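Local coordinates for alpha-ketoglutarate-dependent 2,4-dichlorophenoxyacetate dioxygenase (Bradyrhizobium diazoefficiens, PDB 5BKE), which probably acts as a metal- and 2-oxoglutarate-dependent dioxygenase of the TfdA family, seen here with manganese and the cosubstrate analogue N-oxalylglycine, at residues A132-P137 against S272-M277; E161-V166 against R197-H202; I123-S128 against R279-G284. All blocks are in the same frame, centred on the assembly; numbering follows the deposited sequence.

In the fold
N-oxalylglycine is held at its two ends by arginines on, or just before, strand 276-281. Interactions 1 and 3 meet that strand at its two ends, where it pairs with strand 127-132, and their centres are 23 Å apart. Arg275 of interaction 1 binds one carboxylate of the ligand, and its side chain is about 10 Å from the manganese; Arg279 of interaction 3, whose side chain is about 4 Å from the metal, binds the oxalyl end. Interaction 2, remote from the pocket, belongs to a different sheet across the chain's centre from interaction 1, with 37 Å between the two centres. It meets interaction 3 where Arg200 NH2 packs on Pro124 CG at 4.0 Å.

Interaction 1: residues A132-P137 against S272-M277; sequences ARVVNP and SQPRDM. With OGA (N-oxalylglycine), chain O.
Asn136 lies alongside the aliphatic stem of Arg275, its CB 3.8 Å from Arg275 CG and about as near to CB and CD. With CG anti to the backbone N (chi1 -172°) and the chain straight as far as NE, Arg275 carries its guanidinium to the carboxylate of N-oxalylglycine. The grip is two-pronged and nearly straight: NH1 of Arg275 reaches ligand O3 at 2.8 Å, NH2 reaches O4 at 3.0 Å, and the carboxylate carbon lies in the guanidinium plane. Gly140 O takes a further bond from NH2, and Met277 CG lies over one face, so the group's rotation is fixed from several sides. Met277 then bends at chi2 and chi3, which brings its CE within 3.9 Å of Ala132 CB.

The other face of the sheet carries Val134 and Asp276, whose side chains cross at about a right angle with their CB atoms 3.7 Å apart. Here the backbone forms a classic beta bulge, in which Asp276 O accepts from both Arg133 N (2.8 Å) and Val134 N (3.2 Å). Salt bridges to Arg278 and Arg80 hold the Asp276 carboxylate. The end of Arg133 leads away: NE bonds Ser131 OG, and NH1 reaches Asp52 and Gln55 of helix 52-59. The bulge thus lies where strand 127-132 runs out into the loop before strand 142-146, alongside the start of strand 276-281.

Interaction 2: residues E161-V166 against R197-H202; sequences EIEDLV and RLVRTH
Arg197 folds back over the turn that contains Glu163, and its side chain can be followed atom by atom. CB leaves the strand on the same face as the side chain of Val166, and CD passes 4.4 Å from Val166 CG2. Bends at chi2 and chi3 (-76° and -60°) then curl the chain round, so that NE gives its hydrogen to a water 2.7 Å away. That water also bonds Glu163 O, Leu165 O and Val199 N. At the tip, Arg197 NH2 donates to Glu163 O at 2.9 Å, the oxygen lying near the guanidinium plane. Glu163 OE2 is a longer partner, a salt bridge of 3.6 Å to Arg197 NH2, while OE1 pairs with Lys208. Over one guanidinium face sits Val199 O. With an alanine here, Glu163 O would probably lose its guanidinium donor, the shared water one of its two donors, and Glu163 OE2 its arginine partner.

Next to Arg197 in the sequence, Leu198 packs its CD2 on Ile162 CB at 3.8 Å and also touches Leu165. Leu198 N bonds Leu165 O. The contact joins strand 194-201 to a helix-turn-strand connection, in which a type I beta turn, Ile162 to Leu165, leads from helix 156-162 into the antiparallel neighbour strand 166-169.

Interaction 3: residues I123-S128 against R279-G284; sequences IPAKFS and RATVAG. With OGA (N-oxalylglycine), chain O.
The cosubstrate pocket of a cupin-type double-stranded beta-helix is walled in part by two antiparallel strands, on which Ser128 lies against Arg279. Ser128 CB rests 3.9 Å from Arg279 CD, and Ser128 OG stands over one face of the guanidinium. That hydroxyl is bonded to Asp117 OD2 and Asn259 ND2, which makes Ser128 a second-shell residue able to position a ligand of the manganese.

Arg279 extends from its backbone with CG anti to N, then turns sharply at chi3 (91°). The turn sets NE and NH2 side-on to a single oxygen, Thr281 OG1, with NE at 2.9 Å and NH2 at 3.2 Å, both near the guanidinium plane. Thr281 OG1 is in turn bonded to Asn86. This double hold fixes the rotation of the group and leaves NH1 aimed at the oxalyl end of N-oxalylglycine, where it reaches O1 at 2.8 Å. NH1 also has a weak, long ion pair with Asp117 OD2.

Beyond the pocket the two chains stay paired. Val282 N donates to Phe127 O and Lys126 N to Val282 O, each at 2.9 Å, while Thr281 CG2 packs on Ala125 CB. Phe127 turns its ring toward strand 254-258, and Lys126 sends its amine to Glu34. Past this point a water links Ile123 O to Gly284 N, and the glycine comes close to the chain opposite, its CA making a C-H contact of 3.2 Å to Pro124 O.

Interaction 1: residues A132-P137 against S272-M277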
loop_
_atom_site.group_PDB
_atom_site.type_symbol
_atom_site.label_atom_id
_atom_site.label_comp_id
_atom_site.label_asym_id
_atom_site.label_seq_id
_atom_site.Cartn_x
_atom_site.Cartn_y
_atom_site.Cartn_z
ATOM N N ALA C 132 17.534 41.573 -21.752
ATOM C CA ALA C 132 18.556 42.376 -21.059
ATOM C C ALA C 132 19.485 43.061 -22.067
ATOM O O ALA C 132 20.324 42.411 -22.702
ATOM C CB ALA C 132 19.352 41.506 -20.092
ATOM N N ARG C 133 19.323 44.373 -22.215
ATOM C CA ARG C 133 20.067 45.130 -23.227
ATOM C C ARG C 133 21.294 45.807 -22.637
ATOM O O ARG C 133 22.356 45.807 -23.262
ATOM C CB ARG C 133 19.157 46.135 -23.944
ATOM C CG ARG C 133 17.900 45.524 -24.551
ATOM C CD ARG C 133 18.194 44.479 -25.622
ATOM N NE ARG C 133 16.958 44.023 -26.256
ATOM C CZ ARG C 133 16.356 44.638 -27.276
ATOM N NH1 ARG C 133 15.223 44.145 -27.764
ATOM N NH2 ARG C 133 16.876 45.750 -27.802
ATOM N N VAL C 134 21.133 46.380 -21.443
ATOM C CA VAL C 134 22.247 46.848 -20.607
ATOM C C VAL C 134 22.011 46.320 -19.188
ATOM O O VAL C 134 20.975 46.607 -18.576
ATOM C CB VAL C 134 22.408 48.402 -20.598
ATOM C CG1 VAL C 134 23.584 48.830 -19.717
ATOM C CG2 VAL C 134 22.583 48.960 -22.013
ATOM N N VAL C 135 22.975 45.553 -18.676
ATOM C CA VAL C 135 22.866 44.916 -17.356
ATOM C C VAL C 135 23.408 45.852 -16.294
ATOM O O VAL C 135 24.539 46.326 -16.397
ATOM C CB VAL C 135 23.600 43.537 -17.303
ATOM C CG1 VAL C 135 23.710 42.996 -15.872
ATOM C CG2 VAL C 135 22.901 42.523 -18.193
ATOM N N ASN C 136 22.583 46.125 -15.287
ATOM C CA ASN C 136 23.015 46.821 -14.095
ATOM C C ASN C 136 23.800 45.823 -13.220
ATOM O O ASN C 136 23.235 44.820 -12.774
ATOM C CB ASN C 136 21.800 47.389 -13.354
ATOM C CG ASN C 136 22.175 48.314 -12.205
ATOM O OD1 ASN C 136 23.094 48.041 -11.425
ATOM N ND2 ASN C 136 21.428 49.405 -12.071
ATOM N N PRO C 137 25.107 46.092 -12.975
ATOM C CA PRO C 137 25.932 45.150 -12.208
ATOM C C PRO C 137 25.783 45.228 -10.678
ATOM O O PRO C 137 26.373 44.406 -9.980
ATOM C CB PRO C 137 27.350 45.519 -12.633
ATOM C CG PRO C 137 27.284 46.984 -12.895
ATOM C CD PRO C 137 25.903 47.250 -13.442
ATOM N N SER C 272 21.707 55.019 -9.980
ATOM C CA SER C 272 22.656 55.846 -10.748
ATOM C C SER C 272 23.265 55.167 -11.994
ATOM O O SER C 272 23.821 55.853 -12.861
ATOM C CB SER C 272 23.762 56.391 -9.837
ATOM O OG SER C 272 24.526 55.337 -9.281
ATOM N N GLN C 273 23.156 53.838 -12.082
ATOM C CA GLN C 273 23.689 53.078 -13.228
ATOM C C GLN C 273 22.610 52.599 -14.214
ATOM O O GLN C 273 21.512 52.228 -13.782
ATOM C CB GLN C 273 24.528 51.905 -12.745
ATOM C CG GLN C 273 25.935 52.324 -12.376
ATOM C CD GLN C 273 26.752 51.172 -11.860
ATOM O OE1 GLN C 273 27.297 50.386 -12.640
ATOM N NE2 GLN C 273 26.851 51.062 -10.539
ATOM N N PRO C 274 22.913 52.612 -15.537
ATOM C CA PRO C 274 21.875 52.259 -16.516
ATOM C C PRO C 274 21.401 50.805 -16.376
ATOM O O PRO C 274 22.193 49.917 -16.052
ATOM C CB PRO C 274 22.567 52.482 -17.866
ATOM C CG PRO C 274 24.020 52.354 -17.580
ATOM C CD PRO C 274 24.199 52.908 -16.200
ATOM N N ARG C 275 20.105 50.593 -16.577
ATOM C CA ARG C 275 19.515 49.266 -16.581
ATOM C C ARG C 275 18.509 49.253 -17.711
ATOM O O ARG C 275 17.395 49.717 -17.537
ATOM C CB ARG C 275 18.836 48.967 -15.236
ATOM C CG ARG C 275 18.377 47.522 -15.104
ATOM C CD ARG C 275 17.904 47.200 -13.705
ATOM N NE ARG C 275 17.682 45.760 -13.538
ATOM C CZ ARG C 275 16.505 45.146 -13.680
ATOM N NH1 ARG C 275 15.401 45.834 -13.997
ATOM N NH2 ARG C 275 16.434 43.831 -13.508
ATOM N N ASP C 276 18.920 48.756 -18.873
ATOM C CA ASP C 276 18.066 48.742 -20.056
ATOM C C ASP C 276 17.428 47.360 -20.242
ATOM O O ASP C 276 18.041 46.431 -20.796
ATOM C CB ASP C 276 18.832 49.208 -21.303
ATOM C CG ASP C 276 17.922 49.487 -22.495
ATOM O OD1 ASP C 276 16.706 49.189 -22.441
ATOM O OD2 ASP C 276 18.431 50.005 -23.513
ATOM N N MET C 277 16.190 47.256 -19.752
ATOM C CA MET C 277 15.398 46.030 -19.790
ATOM C C MET C 277 14.111 46.320 -20.561
ATOM O O MET C 277 13.410 47.303 -20.271
ATOM C CB MET C 277 15.072 45.534 -18.367
ATOM C CG MET C 277 16.258 45.407 -17.415
ATOM S SD MET C 277 17.494 44.174 -17.905
ATOM C CE MET C 277 16.619 42.653 -17.528
HETATM C C1 OGA O . 8.450 43.202 -15.911
HETATM C C2 OGA O . 9.144 43.220 -14.642
HETATM C C4 OGA O . 11.331 43.294 -13.519
HETATM C C5 OGA O . 12.731 43.592 -13.981
HETATM O O1 OGA O . 7.246 42.847 -15.903
HETATM O O2 OGA O . 9.086 43.497 -16.947
HETATM O "O2'" OGA O . 8.474 43.287 -13.616
HETATM O O3 OGA O . 12.907 44.662 -14.609
HETATM N N1 OGA O . 10.466 43.122 -14.676
HETATM O O4 OGA O . 13.637 42.764 -13.736
HETATM O O HOH W 1 24.708 49.218 -16.059
#

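Interaction 2: residues E161-V166 against R197-H202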
loop_
_atom_site.group_PDB
_atom_site.type_symbol
_atom_site.label_atom_id
_atom_site.label_comp_id
_atom_site.label_asym_id
_atom_site.label_seq_id
_atom_site.Cartn_x
_atom_site.Cartn_y
_atom_site.Cartn_z
ATOM N N GLU C 161 -11.227 27.302 2.130
ATOM C CA GLU C 161 -11.495 28.701 2.489
ATOM C C GLU C 161 -11.349 29.637 1.276
ATOM O O GLU C 161 -12.223 30.474 1.026
ATOM C CB GLU C 161 -10.582 29.151 3.650
ATOM C CG GLU C 161 -10.653 30.642 4.019
ATOM C CD GLU C 161 -9.558 31.111 4.984
ATOM O OE1 GLU C 161 -8.530 30.407 5.170
ATOM O OE2 GLU C 161 -9.725 32.211 5.561
ATOM N N ILE C 162 -10.264 29.468 0.521
ATOM C CA ILE C 162 -9.910 30.396 -0.560
ATOM C C ILE C 162 -10.574 30.133 -1.927
ATOM O O ILE C 162 -10.582 31.014 -2.786
ATOM C CB ILE C 162 -8.365 30.539 -0.710
ATOM C CG1 ILE C 162 -7.721 29.226 -1.192
ATOM C CG2 ILE C 162 -7.747 31.062 0.594
ATOM C CD1 ILE C 162 -6.260 29.342 -1.566
ATOM N N GLU C 163 -11.150 28.939 -2.103
ATOM C CA GLU C 163 -11.610 28.449 -3.416
ATOM C C GLU C 163 -12.403 29.457 -4.266
ATOM O O GLU C 163 -12.105 29.630 -5.451
ATOM C CB GLU C 163 -12.361 27.104 -3.267
ATOM C CG GLU C 163 -12.945 26.492 -4.549
ATOM C CD GLU C 163 -11.904 26.080 -5.593
ATOM O OE1 GLU C 163 -10.819 25.579 -5.226
ATOM O OE2 GLU C 163 -12.179 26.241 -6.808
ATOM N N ASP C 164 -13.384 30.123 -3.658
ATOM C CA ASP C 164 -14.294 31.011 -4.400
ATOM C C ASP C 164 -14.050 32.500 -4.150
ATOM O O ASP C 164 -14.807 33.343 -4.637
ATOM C CB ASP C 164 -15.759 30.647 -4.117
ATOM C CG ASP C 164 -16.111 29.235 -4.578
ATOM O OD1 ASP C 164 -16.084 28.974 -5.798
ATOM O OD2 ASP C 164 -16.405 28.381 -3.719
ATOM N N LEU C 165 -12.985 32.820 -3.418
ATOM C CA LEU C 165 -12.655 34.212 -3.116
ATOM C C LEU C 165 -12.234 35.031 -4.349
ATOM O O LEU C 165 -11.599 34.516 -5.281
ATOM C CB LEU C 165 -11.611 34.291 -1.997
ATOM C CG LEU C 165 -12.010 33.748 -0.613
ATOM C CD1 LEU C 165 -10.882 33.975 0.390
ATOM C CD2 LEU C 165 -13.320 34.340 -0.097
ATOM N N VAL C 166 -12.635 36.299 -4.350
ATOM C CA VAL C 166 -12.340 37.225 -5.442
ATOM C C VAL C 166 -11.548 38.420 -4.891
ATOM O O VAL C 166 -11.908 38.990 -3.849
ATOM C CB VAL C 166 -13.642 37.671 -6.176
ATOM C CG1 VAL C 166 -13.369 38.732 -7.230
ATOM C CG2 VAL C 166 -14.325 36.481 -6.848
ATOM N N ARG C 197 -10.244 36.068 -9.695
ATOM C CA ARG C 197 -10.239 34.913 -8.786
ATOM C C ARG C 197 -8.905 34.823 -8.048
ATOM O O ARG C 197 -7.851 35.065 -8.647
ATOM C CB ARG C 197 -10.450 33.615 -9.564
ATOM C CG ARG C 197 -11.813 33.447 -10.219
ATOM C CD ARG C 197 -12.905 33.072 -9.226
ATOM N NE ARG C 197 -12.644 31.813 -8.517
ATOM C CZ ARG C 197 -12.942 30.603 -8.982
ATOM N NH1 ARG C 197 -13.503 30.469 -10.173
ATOM N NH2 ARG C 197 -12.667 29.521 -8.258
ATOM N N LEU C 198 -8.966 34.485 -6.758
ATOM C CA LEU C 198 -7.779 34.182 -5.967
ATOM C C LEU C 198 -7.178 32.846 -6.387
ATOM O O LEU C 198 -5.963 32.660 -6.338
ATOM C CB LEU C 198 -8.114 34.181 -4.469
ATOM C CG LEU C 198 -7.011 33.977 -3.415
ATOM C CD1 LEU C 198 -5.856 34.964 -3.568
ATOM C CD2 LEU C 198 -7.582 34.048 -1.999
ATOM N N VAL C 199 -8.039 31.919 -6.798
ATOM C CA VAL C 199 -7.609 30.594 -7.243
ATOM C C VAL C 199 -7.977 30.422 -8.712
ATOM O O VAL C 199 -9.159 30.526 -9.089
ATOM C CB VAL C 199 -8.225 29.466 -6.384
ATOM C CG1 VAL C 199 -7.761 28.093 -6.875
ATOM C CG2 VAL C 199 -7.865 29.655 -4.916
ATOM N N ARG C 200 -6.964 30.173 -9.537
ATOM C CA ARG C 200 -7.182 30.042 -10.981
ATOM C C ARG C 200 -6.789 28.667 -11.506
ATOM O O ARG C 200 -6.011 27.951 -10.862
ATOM C CB ARG C 200 -6.524 31.195 -11.755
ATOM C CG ARG C 200 -5.003 31.187 -11.804
ATOM C CD ARG C 200 -4.450 32.513 -12.328
ATOM N NE ARG C 200 -4.852 32.830 -13.707
ATOM C CZ ARG C 200 -4.461 33.920 -14.375
ATOM N NH1 ARG C 200 -3.646 34.799 -13.803
ATOM N NH2 ARG C 200 -4.871 34.130 -15.625
ATOM N N THR C 201 -7.360 28.289 -12.649
ATOM C CA THR C 201 -7.089 26.987 -13.266
ATOM C C THR C 201 -6.494 27.183 -14.656
ATOM O O THR C 201 -7.089 27.854 -15.495
ATOM C CB THR C 201 -8.367 26.106 -13.300
ATOM O OG1 THR C 201 -8.773 25.809 -11.959
ATOM C CG2 THR C 201 -8.126 24.785 -14.030
ATOM N N HIS C 202 -5.320 26.593 -14.886
ATOM C CA HIS C 202 -4.625 26.719 -16.168
ATOM C C HIS C 202 -5.413 26.029 -17.290
ATOM O O HIS C 202 -5.897 24.908 -17.098
ATOM C CB HIS C 202 -3.211 26.152 -16.081
ATOM C CG HIS C 202 -2.338 26.560 -17.226
ATOM N ND1 HIS C 202 -2.298 25.865 -18.416
ATOM C CD2 HIS C 202 -1.503 27.616 -17.379
ATOM C CE1 HIS C 202 -1.462 26.463 -19.245
ATOM N NE2 HIS C 202 -0.969 27.530 -18.642
HETATM O O HOH W 2 -11.029 31.982 -6.350
HETATM O O HOH W 3 -14.715 27.107 -7.568
#

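Interaction 3: residues I123-S128 against R279-G284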
loop_
_atom_site.group_PDB
_atom_site.type_symbol
_atom_site.label_atom_id
_atom_site.label_comp_id
_atom_site.label_asym_id
_atom_site.label_seq_id
_atom_site.Cartn_x
_atom_site.Cartn_y
_atom_site.Cartn_z
ATOM N N ILE C 123 -8.852 41.289 -18.634
ATOM C CA ILE C 123 -8.193 40.126 -19.230
ATOM C C ILE C 123 -6.681 40.279 -18.972
ATOM O O ILE C 123 -6.021 41.079 -19.639
ATOM C CB ILE C 123 -8.539 39.934 -20.733
ATOM C CG1 ILE C 123 -10.064 39.794 -20.937
ATOM C CG2 ILE C 123 -7.849 38.690 -21.267
ATOM C CD1 ILE C 123 -10.550 39.841 -22.379
ATOM N N PRO C 124 -6.132 39.537 -17.981
ATOM C CA PRO C 124 -4.715 39.728 -17.653
ATOM C C PRO C 124 -3.791 39.056 -18.668
ATOM O O PRO C 124 -4.216 38.144 -19.378
ATOM C CB PRO C 124 -4.588 39.066 -16.283
ATOM C CG PRO C 124 -5.611 37.966 -16.308
ATOM C CD PRO C 124 -6.755 38.491 -17.137
ATOM N N ALA C 125 -2.541 39.509 -18.715
ATOM C CA ALA C 125 -1.529 39.025 -19.661
ATOM C C ALA C 125 -1.303 37.505 -19.611
ATOM O O ALA C 125 -1.468 36.885 -18.568
ATOM C CB ALA C 125 -0.219 39.743 -19.416
ATOM N N LYS C 126 -0.956 36.936 -20.762
ATOM C CA LYS C 126 -0.511 35.563 -20.872
ATOM C C LYS C 126 1.008 35.510 -20.597
ATOM O O LYS C 126 1.415 35.312 -19.445
ATOM C CB LYS C 126 -0.881 35.020 -22.258
ATOM C CG LYS C 126 -0.787 33.515 -22.413
ATOM C CD LYS C 126 -1.241 33.100 -23.803
ATOM C CE LYS C 126 -0.547 31.821 -24.258
ATOM N NZ LYS C 126 -0.952 31.404 -25.630
ATOM N N PHE C 127 1.835 35.727 -21.624
ATOM C CA PHE C 127 3.299 35.675 -21.462
ATOM C C PHE C 127 3.917 37.059 -21.435
ATOM O O PHE C 127 3.458 37.970 -22.146
ATOM C CB PHE C 127 3.981 34.870 -22.582
ATOM C CG PHE C 127 3.550 33.422 -22.677
ATOM C CD1 PHE C 127 2.956 32.753 -21.600
ATOM C CD2 PHE C 127 3.785 32.710 -23.850
ATOM C CE1 PHE C 127 2.579 31.421 -21.709
ATOM C CE2 PHE C 127 3.416 31.368 -23.962
ATOM C CZ PHE C 127 2.804 30.729 -22.891
ATOM N N SER C 128 4.954 37.204 -20.623
ATOM C CA SER C 128 5.856 38.348 -20.669
ATOM C C SER C 128 7.264 37.898 -21.045
ATOM O O SER C 128 7.752 36.871 -20.549
ATOM C CB SER C 128 5.904 39.046 -19.323
ATOM O OG SER C 128 4.635 39.537 -18.936
ATOM N N ARG C 279 10.509 44.623 -22.473
ATOM C CA ARG C 279 9.514 43.546 -22.362
ATOM C C ARG C 279 8.557 43.499 -23.563
ATOM O O ARG C 279 8.065 44.532 -24.001
ATOM C CB ARG C 279 8.708 43.707 -21.054
ATOM C CG ARG C 279 7.848 42.505 -20.668
ATOM C CD ARG C 279 7.063 42.750 -19.387
ATOM N NE ARG C 279 5.743 43.313 -19.658
ATOM C CZ ARG C 279 4.938 43.888 -18.759
ATOM N NH1 ARG C 279 5.288 44.011 -17.484
ATOM N NH2 ARG C 279 3.756 44.352 -19.150
ATOM N N ALA C 280 8.316 42.307 -24.097
ATOM C CA ALA C 280 7.162 42.079 -24.971
ATOM C C ALA C 280 6.077 41.382 -24.153
ATOM O O ALA C 280 6.376 40.494 -23.331
ATOM C CB ALA C 280 7.541 41.252 -26.187
ATOM N N THR C 281 4.831 41.792 -24.362
ATOM C CA THR C 281 3.694 41.221 -23.627
ATOM C C THR C 281 2.641 40.648 -24.572
ATOM O O THR C 281 2.176 41.329 -25.492
ATOM C CB THR C 281 3.069 42.235 -22.650
ATOM O OG1 THR C 281 4.116 42.931 -21.968
ATOM C CG2 THR C 281 2.222 41.521 -21.609
ATOM N N VAL C 282 2.300 39.385 -24.340
ATOM C CA VAL C 282 1.270 38.696 -25.107
ATOM C C VAL C 282 -0.028 38.803 -24.330
ATOM O O VAL C 282 -0.084 38.408 -23.155
ATOM C CB VAL C 282 1.615 37.212 -25.337
ATOM C CG1 VAL C 282 0.536 36.518 -26.169
ATOM C CG2 VAL C 282 2.975 37.077 -26.001
ATOM N N ALA C 283 -1.061 39.341 -24.986
ATOM C CA ALA C 283 -2.385 39.523 -24.383
ATOM C C ALA C 283 -2.953 38.203 -23.893
ATOM O O ALA C 283 -2.714 37.166 -24.503
ATOM C CB ALA C 283 -3.345 40.154 -25.393
ATOM N N GLY C 284 -3.713 38.253 -22.805
ATOM C CA GLY C 284 -4.504 37.101 -22.348
ATOM C C GLY C 284 -5.700 36.809 -23.248
ATOM O O GLY C 284 -6.153 37.683 -23.982
HETATM C C1 OGA O . 8.450 43.202 -15.911
HETATM C C2 OGA O . 9.144 43.220 -14.642
HETATM C C4 OGA O . 11.331 43.294 -13.519
HETATM C C5 OGA O . 12.731 43.592 -13.981
HETATM O O1 OGA O . 7.246 42.847 -15.903
HETATM O O2 OGA O . 9.086 43.497 -16.947
HETATM O "O2'" OGA O . 8.474 43.287 -13.616
HETATM O O3 OGA O . 12.907 44.662 -14.609
HETATM N N1 OGA O . 10.466 43.122 -14.676
HETATM O O4 OGA O . 13.637 42.764 -13.736
HETATM O O HOH W 4 -4.151 40.981 -21.490
#